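Side-chain contacts in 4'-phospho-dehydrooxetanocin synthase (Bacillus megaterium, PDB 5UL3), which catalyses the cobalamin-dependent radical S-adenosylmethionine ring contraction of dAMP to the oxetane aldehyde 4'-phospho-dehydrooxetanocin, a step in oxetanocin A biosynthesis: residues 62-65 / 69-72; 33-38 / 50-55. All coordinates share one frame; numbering follows the deposited sequence. Where two conformers were deposited one is given.

Interaction 1: 62-65 / 69-72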
ATOM      1  N   TYR A  62     -29.403   1.263 -20.213  1.00 26.26           N
ATOM      2  CA  TYR A  62     -30.801   1.674 -20.263  1.00 32.89           C
ATOM      3  C   TYR A  62     -30.983   2.583 -21.469  1.00 31.88           C
ATOM      4  O   TYR A  62     -30.253   3.565 -21.627  1.00 34.15           O
ATOM      5  CB  TYR A  62     -31.220   2.407 -18.986  1.00 27.86           C
ATOM      6  CG  TYR A  62     -30.953   1.604 -17.743  1.00 28.91           C
ATOM      7  CD1 TYR A  62     -29.697   1.618 -17.134  1.00 27.69           C
ATOM      8  CD2 TYR A  62     -31.953   0.826 -17.177  1.00 23.16           C
ATOM      9  CE1 TYR A  62     -29.457   0.853 -15.983  1.00 26.74           C
ATOM     10  CE2 TYR A  62     -31.721   0.075 -16.039  1.00 25.79           C
ATOM     11  CZ  TYR A  62     -30.480   0.094 -15.448  1.00 28.70           C
ATOM     12  OH  TYR A  62     -30.279  -0.672 -14.323  1.00 24.72           O
ATOM     13  N   VAL A  63     -31.938   2.247 -22.321  1.00 32.07           N
ATOM     14  CA  VAL A  63     -32.328   3.107 -23.430  1.00 36.40           C
ATOM     15  C   VAL A  63     -33.705   3.651 -23.083  1.00 34.79           C
ATOM     16  O   VAL A  63     -34.679   2.894 -23.028  1.00 30.13           O
ATOM     17  CB  VAL A  63     -32.344   2.357 -24.768  1.00 38.83           C
ATOM     18  CG1 VAL A  63     -32.536   3.351 -25.921  1.00 36.90           C
ATOM     19  CG2 VAL A  63     -31.053   1.571 -24.941  1.00 38.83           C
ATOM     20  N   ILE A  64     -33.780   4.947 -22.793  1.00 32.94           N
ATOM     21  CA  ILE A  64     -35.032   5.583 -22.403  1.00 35.75           C
ATOM     22  C   ILE A  64     -35.667   6.148 -23.671  1.00 34.10           C
ATOM     23  O   ILE A  64     -35.239   7.186 -24.177  1.00 41.44           O
ATOM     24  CB  ILE A  64     -34.810   6.670 -21.354  1.00 36.02           C
ATOM     25  CG1 ILE A  64     -34.180   6.070 -20.087  1.00 38.00           C
ATOM     26  CG2 ILE A  64     -36.128   7.350 -21.029  1.00 39.28           C
ATOM     27  CD1 ILE A  64     -33.911   7.093 -19.006  1.00 44.07           C
ATOM     28  N   GLU A  65     -36.686   5.453 -24.193  1.00 41.48           N
ATOM     29  CA  GLU A  65     -37.444   5.980 -25.328  1.00 48.13           C
ATOM     30  C   GLU A  65     -38.208   7.219 -24.894  1.00 47.49           C
ATOM     31  O   GLU A  65     -37.959   8.316 -25.399  1.00 56.61           O
ATOM     32  CB  GLU A  65     -38.405   4.938 -25.890  1.00 46.17           C
ATOM     33  CG  GLU A  65     -37.798   4.057 -26.957  1.00 53.08           C
ATOM     34  CD  GLU A  65     -38.855   3.357 -27.786  1.00 57.26           C
ATOM     35  OE1 GLU A  65     -39.762   4.051 -28.293  1.00 63.42           O
ATOM     36  OE2 GLU A  65     -38.786   2.116 -27.921  1.00 54.55           O
ATOM     37  N   LYS A  69     -41.497   4.090 -21.785  1.00 43.96           N
ATOM     38  CA  LYS A  69     -40.888   2.967 -22.495  0.50 42.56           C
ATOM     39  C   LYS A  69     -39.385   2.994 -22.233  1.00 38.70           C
ATOM     40  O   LYS A  69     -38.682   3.849 -22.778  1.00 37.50           O
ATOM     41  CB  LYS A  69     -41.186   3.044 -23.993  0.50 45.66           C
ATOM     42  CG  LYS A  69     -41.005   1.739 -24.740  0.50 49.22           C
ATOM     43  CD  LYS A  69     -41.608   1.824 -26.138  0.50 51.08           C
ATOM     44  CE  LYS A  69     -41.494   0.499 -26.876  0.50 53.36           C
ATOM     45  NZ  LYS A  69     -42.014   0.600 -28.270  0.50 58.77           N
ATOM     46  N   ILE A  70     -38.903   2.059 -21.412  1.00 39.95           N
ATOM     47  CA  ILE A  70     -37.496   1.977 -21.011  1.00 35.91           C
ATOM     48  C   ILE A  70     -36.977   0.581 -21.348  1.00 29.15           C
ATOM     49  O   ILE A  70     -37.480  -0.415 -20.814  1.00 34.45           O
ATOM     50  CB  ILE A  70     -37.318   2.267 -19.508  1.00 34.68           C
ATOM     51  CG1 ILE A  70     -37.772   3.688 -19.169  1.00 31.97           C
ATOM     52  CG2 ILE A  70     -35.864   2.012 -19.050  1.00 35.63           C
ATOM     53  CD1 ILE A  70     -37.840   3.954 -17.682  1.00 37.57           C
ATOM     54  N   HIS A  71     -35.971   0.507 -22.224  1.00 33.04           N
ATOM     55  CA  HIS A  71     -35.326  -0.758 -22.561  1.00 32.48           C
ATOM     56  C   HIS A  71     -34.114  -0.965 -21.669  1.00 28.94           C
ATOM     57  O   HIS A  71     -33.381  -0.017 -21.394  1.00 29.37           O
ATOM     58  CB  HIS A  71     -34.856  -0.773 -24.013  1.00 37.90           C
ATOM     59  CG  HIS A  71     -35.935  -0.476 -25.005  1.00 43.24           C
ATOM     60  ND1 HIS A  71     -36.676  -1.463 -25.617  1.00 45.31           N
ATOM     61  CD2 HIS A  71     -36.383   0.699 -25.502  1.00 48.33           C
ATOM     62  CE1 HIS A  71     -37.547  -0.906 -26.440  1.00 55.04           C
ATOM     63  NE2 HIS A  71     -37.388   0.404 -26.391  1.00 46.87           N
ATOM     64  N   VAL A  72     -33.885  -2.206 -21.259  1.00 33.89           N
ATOM     65  CA  VAL A  72     -32.754  -2.538 -20.399  1.00 31.71           C
ATOM     66  C   VAL A  72     -32.011  -3.716 -21.016  1.00 26.39           C
ATOM     67  O   VAL A  72     -32.607  -4.779 -21.242  1.00 31.09           O
ATOM     68  CB  VAL A  72     -33.197  -2.868 -18.963  1.00 28.68           C
ATOM     69  CG1 VAL A  72     -31.970  -2.969 -18.035  1.00 26.62           C
ATOM     70  CG2 VAL A  72     -34.176  -1.814 -18.445  1.00 25.95           C
TER
HETATM   71  O   HOH W   1     -39.642  -0.433 -29.591  1.00 57.33           O

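Interaction 2: 33-38 / 50-55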
ATOM      1  N   LYS A  33     -20.693   6.700 -25.403  1.00 40.88           N
ATOM      2  CA  LYS A  33     -20.512   7.153 -26.780  1.00 37.16           C
ATOM      3  C   LYS A  33     -20.657   5.999 -27.756  1.00 43.42           C
ATOM      4  O   LYS A  33     -21.385   6.098 -28.751  1.00 45.56           O
ATOM      5  CB  LYS A  33     -19.141   7.817 -26.947  1.00 41.80           C
ATOM      6  CG  LYS A  33     -18.889   8.350 -28.370  1.00 58.34           C
ATOM      7  CD  LYS A  33     -17.405   8.526 -28.689  1.00 65.70           C
ATOM      8  CE  LYS A  33     -16.884   9.906 -28.311  1.00 78.17           C
ATOM      9  NZ  LYS A  33     -15.434  10.068 -28.644  1.00 70.72           N
ATOM     10  N   ARG A  34     -19.971   4.889 -27.487  1.00 35.05           N
ATOM     11  CA  ARG A  34     -20.065   3.744 -28.384  1.00 38.71           C
ATOM     12  C   ARG A  34     -21.448   3.111 -28.353  1.00 50.01           C
ATOM     13  O   ARG A  34     -21.860   2.489 -29.340  1.00 42.00           O
ATOM     14  CB  ARG A  34     -18.995   2.716 -28.042  1.00 37.65           C
ATOM     15  CG  ARG A  34     -17.596   3.228 -28.309  1.00 41.75           C
ATOM     16  CD  ARG A  34     -16.544   2.441 -27.553  1.00 49.59           C
ATOM     17  NE  ARG A  34     -15.224   3.063 -27.658  1.00 45.01           N
ATOM     18  CZ  ARG A  34     -14.158   2.466 -28.178  1.00 52.67           C
ATOM     19  NH1 ARG A  34     -14.248   1.222 -28.637  1.00 49.78           N
ATOM     20  NH2 ARG A  34     -12.999   3.111 -28.227  1.00 49.58           N
ATOM     21  N   CYS A  35     -22.177   3.251 -27.238  1.00 42.48           N
ATOM     22  CA  CYS A  35     -23.543   2.740 -27.198  1.00 36.31           C
ATOM     23  C   CYS A  35     -24.483   3.606 -28.034  1.00 40.06           C
ATOM     24  O   CYS A  35     -25.376   3.084 -28.714  1.00 41.46           O
ATOM     25  CB  CYS A  35     -24.042   2.647 -25.754  1.00 39.44           C
ATOM     26  SG  CYS A  35     -23.294   1.308 -24.786  1.00 37.24           S
ATOM     27  N   GLU A  36     -24.304   4.928 -27.992  1.00 41.42           N
ATOM     28  CA  GLU A  36     -25.119   5.804 -28.830  1.00 52.03           C
ATOM     29  C   GLU A  36     -24.898   5.514 -30.305  1.00 55.94           C
ATOM     30  O   GLU A  36     -25.860   5.423 -31.078  1.00 55.14           O
ATOM     31  CB  GLU A  36     -24.813   7.269 -28.525  1.00 50.91           C
ATOM     32  CG  GLU A  36     -25.182   7.661 -27.114  1.00 57.20           C
ATOM     33  CD  GLU A  36     -25.827   9.026 -27.032  1.00 74.28           C
ATOM     34  OE1 GLU A  36     -25.115  10.000 -26.700  1.00 77.36           O
ATOM     35  OE2 GLU A  36     -27.047   9.122 -27.307  1.00 69.89           O
ATOM     36  N   GLU A  37     -23.639   5.343 -30.710  1.00 50.43           N
ATOM     37  CA  GLU A  37     -23.337   5.079 -32.112  1.00 55.80           C
ATOM     38  C   GLU A  37     -23.889   3.733 -32.563  1.00 61.29           C
ATOM     39  O   GLU A  37     -24.215   3.561 -33.744  1.00 59.32           O
ATOM     40  CB  GLU A  37     -21.826   5.164 -32.328  1.00 47.19           C
ATOM     41  CG  GLU A  37     -21.272   6.548 -31.992  1.00 62.46           C
ATOM     42  CD  GLU A  37     -19.755   6.652 -32.085  1.00 72.15           C
ATOM     43  OE1 GLU A  37     -19.061   5.624 -31.901  1.00 69.07           O
ATOM     44  OE2 GLU A  37     -19.260   7.774 -32.335  1.00 69.39           O
ATOM     45  N   LEU A  38     -24.018   2.778 -31.643  1.00 49.29           N
ATOM     46  CA  LEU A  38     -24.569   1.473 -31.986  1.00 52.17           C
ATOM     47  C   LEU A  38     -26.086   1.527 -32.150  1.00 59.94           C
ATOM     48  O   LEU A  38     -26.651   0.809 -32.984  1.00 54.19           O
ATOM     49  CB  LEU A  38     -24.188   0.452 -30.915  1.00 48.36           C
ATOM     50  CG  LEU A  38     -25.008  -0.838 -30.874  1.00 40.25           C
ATOM     51  CD1 LEU A  38     -24.755  -1.693 -32.107  1.00 46.29           C
ATOM     52  CD2 LEU A  38     -24.760  -1.646 -29.589  1.00 42.01           C
ATOM     53  N   ILE A  50     -29.783   7.752 -22.908  1.00 40.56           N
ATOM     54  CA  ILE A  50     -29.256   6.467 -22.479  1.00 39.20           C
ATOM     55  C   ILE A  50     -28.459   6.670 -21.198  1.00 35.93           C
ATOM     56  O   ILE A  50     -28.005   7.772 -20.884  1.00 41.31           O
ATOM     57  CB  ILE A  50     -28.373   5.775 -23.540  1.00 41.21           C
ATOM     58  CG1 ILE A  50     -27.124   6.599 -23.829  1.00 45.00           C
ATOM     59  CG2 ILE A  50     -29.154   5.508 -24.817  1.00 44.34           C
ATOM     60  CD1 ILE A  50     -25.960   5.746 -24.253  1.00 47.88           C
ATOM     61  N   LEU A  51     -28.304   5.572 -20.464  1.00 31.71           N
ATOM     62  CA  LEU A  51     -27.545   5.512 -19.221  1.00 33.71           C
ATOM     63  C   LEU A  51     -26.810   4.181 -19.212  1.00 29.79           C
ATOM     64  O   LEU A  51     -27.420   3.142 -19.482  1.00 28.31           O
ATOM     65  CB  LEU A  51     -28.482   5.618 -18.004  1.00 28.31           C
ATOM     66  CG  LEU A  51     -27.893   5.264 -16.629  1.00 32.18           C
ATOM     67  CD1 LEU A  51     -26.820   6.245 -16.245  1.00 36.53           C
ATOM     68  CD2 LEU A  51     -28.983   5.213 -15.573  1.00 40.55           C
ATOM     69  N   VAL A  52     -25.512   4.197 -18.903  1.00 28.21           N
ATOM     70  CA  VAL A  52     -24.761   2.974 -18.647  1.00 21.73           C
ATOM     71  C   VAL A  52     -24.424   2.957 -17.156  1.00 22.73           C
ATOM     72  O   VAL A  52     -23.972   3.971 -16.607  1.00 24.53           O
ATOM     73  CB  VAL A  52     -23.481   2.878 -19.497  1.00 31.27           C
ATOM     74  CG1 VAL A  52     -22.650   1.661 -19.071  1.00 31.80           C
ATOM     75  CG2 VAL A  52     -23.849   2.753 -20.975  1.00 38.59           C
ATOM     76  N   SER A  53     -24.657   1.826 -16.515  1.00 23.91           N
ATOM     77  CA  SER A  53     -24.226   1.644 -15.123  1.00 21.89           C
ATOM     78  C   SER A  53     -23.785   0.197 -14.978  1.00 25.48           C
ATOM     79  O   SER A  53     -23.717  -0.548 -15.959  1.00 27.37           O
ATOM     80  CB  SER A  53     -25.353   2.026 -14.150  1.00 26.27           C
ATOM     81  OG  SER A  53     -24.863   2.041 -12.805  1.00 25.55           O
ATOM     82  N   GLY A  54     -23.518  -0.234 -13.738  1.00 22.97           N
ATOM     83  CA  GLY A  54     -22.927  -1.546 -13.540  1.00 24.26           C
ATOM     84  C   GLY A  54     -21.449  -1.484 -13.915  1.00 21.99           C
ATOM     85  O   GLY A  54     -20.926  -0.435 -14.267  1.00 24.71           O
ATOM     86  N   GLU A  55     -20.783  -2.641 -13.849  1.00 23.30           N
ATOM     87  CA  GLU A  55     -19.360  -2.728 -14.176  1.00 24.79           C
ATOM     88  C   GLU A  55     -19.018  -4.170 -14.524  1.00 21.71           C
ATOM     89  O   GLU A  55     -19.731  -5.098 -14.144  1.00 23.12           O
ATOM     90  CB  GLU A  55     -18.484  -2.212 -13.021  1.00 22.24           C
ATOM     91  CG  GLU A  55     -18.827  -2.823 -11.662  1.00 19.78           C
ATOM     92  CD  GLU A  55     -18.292  -4.244 -11.501  1.00 25.42           C
ATOM     93  OE1 GLU A  55     -17.160  -4.536 -11.947  1.00 27.29           O
ATOM     94  OE2 GLU A  55     -19.002  -5.087 -10.929  1.00 24.01           O
TER

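Interaction 1: 62-65 / 69-72
Tyr-62 faces Val-72 in a non-hydrogen-bonded antiparallel pair, and the two side chains run alongside each other. Both valine methyls rest against one flank of the phenol: CG1 lies 3.6 Å from CE2 of Tyr-62, and CG2 lies 3.7 Å from its CD2. At the far end of the ring, the hydroxyl is hydrogen-bonded to Gln-151 and Asn-82. Val-63 and His-71 form the next, hydrogen-bonded pair: Val-63 N donates to His-71 O and His-71 N to Val-63 O, both at 2.8 Å. Ile-64 returns to the face of Tyr-62, where its CG1 loosely meets CG1 of Ile-70 at 4.4 Å; helix 109-115 packs over both isoleucines. At Glu-65 the chain turns a corner, but its backbone N still reaches Lys-69 O (2.9 Å). The carboxylate OE2 accepts a nearly straight bond (175°) from His-71 NE2 at 2.7 Å. It uses its anti lone pair, and carboxylate and imidazole are almost coplanar (13° between planes). His-71 CG stands beside the backbone N (chi1 -55°), which lays the ring along the sheet toward Glu-65; with ND1 bonded to Tyr-102, both ring nitrogens are engaged and the ring's rotation is fixed. Lys-69 extends beside the glutamate, and in one of its two conformers NZ makes a long salt bridge to OE2 (3.6 Å) and shares a water with it. The whole is a two-stranded antiparallel beta hairpin, strands 60-64 and 69-73, closed near its turn by a His-carboxylate hydrogen bond, within the N-terminal domain of unknown function.

Interaction 2: 33-38 / 50-55
The carboxylate of Glu-36 is the one flat group among the side chains that meet here, and it takes little part: its CD comes no nearer than 4.2 Å to Ile-50, at CG1, and OE2 is hydrogen-bonded to the hydroxyl of Tyr-47. The touching is done instead by the methylene next to it. CG of Glu-36 lies 3.5 Å from CD1 of Ile-50 and 4.0 Å from its CG1, the two side chains crossing at a slant. With the chain bent at chi2 (-139°), the charged end turns away from the isoleucine methyl, to Tyr-47, so that an aliphatic part of the glutamate serves the apolar contact. Ile-50 holds CG1 between its backbone N and carbonyl carbon (chi1 64°), which projects CD1 at the helix; the same methyl also meets CB of Cys-35 at 3.9 Å. Farther along the strand, SG of Cys-35 lies 4.1 Å from Val-52 CG2. No hydrogen bond joins 33-38 to 50-55; the packing is apolar and light. The backbones lie well apart, with 9.4 Å between the short axes, and their N-to-C directions differ by 135°. Helix 28-39 packs against strand 49-53, one of the two outermost strands of a four-stranded antiparallel sheet. Glu-32 of that helix accepts a hydrogen bond from Val-52 N, Leu-61 of strand 60-64 flanks Ile-50 and Val-52, and helix 7-21 packs on Cys-35 through Leu-17 and Phe-21.

Interaction 2 precedes interaction 1 along the chain, closing at strand 49-53 before strand 60-64 opens the hairpin. Their centres are about 12 Å apart, and both use one antiparallel sheet with the strand order 49-53, 60-64, 69-73, 102-106. The two meet directly where neighbouring strands pair: Tyr-62 N lies 2.8 Å from Leu-51 O, probably a hydrogen bond, while Val-63 CG1 packs on Ile-50 CG2. Interaction 1 therefore joins the two central strands, and interaction 2 sets helix 28-39 against one of the sheet's outer strands. Together they help build the N-terminal domain, away from the cobalamin and iron-sulfur cluster sites.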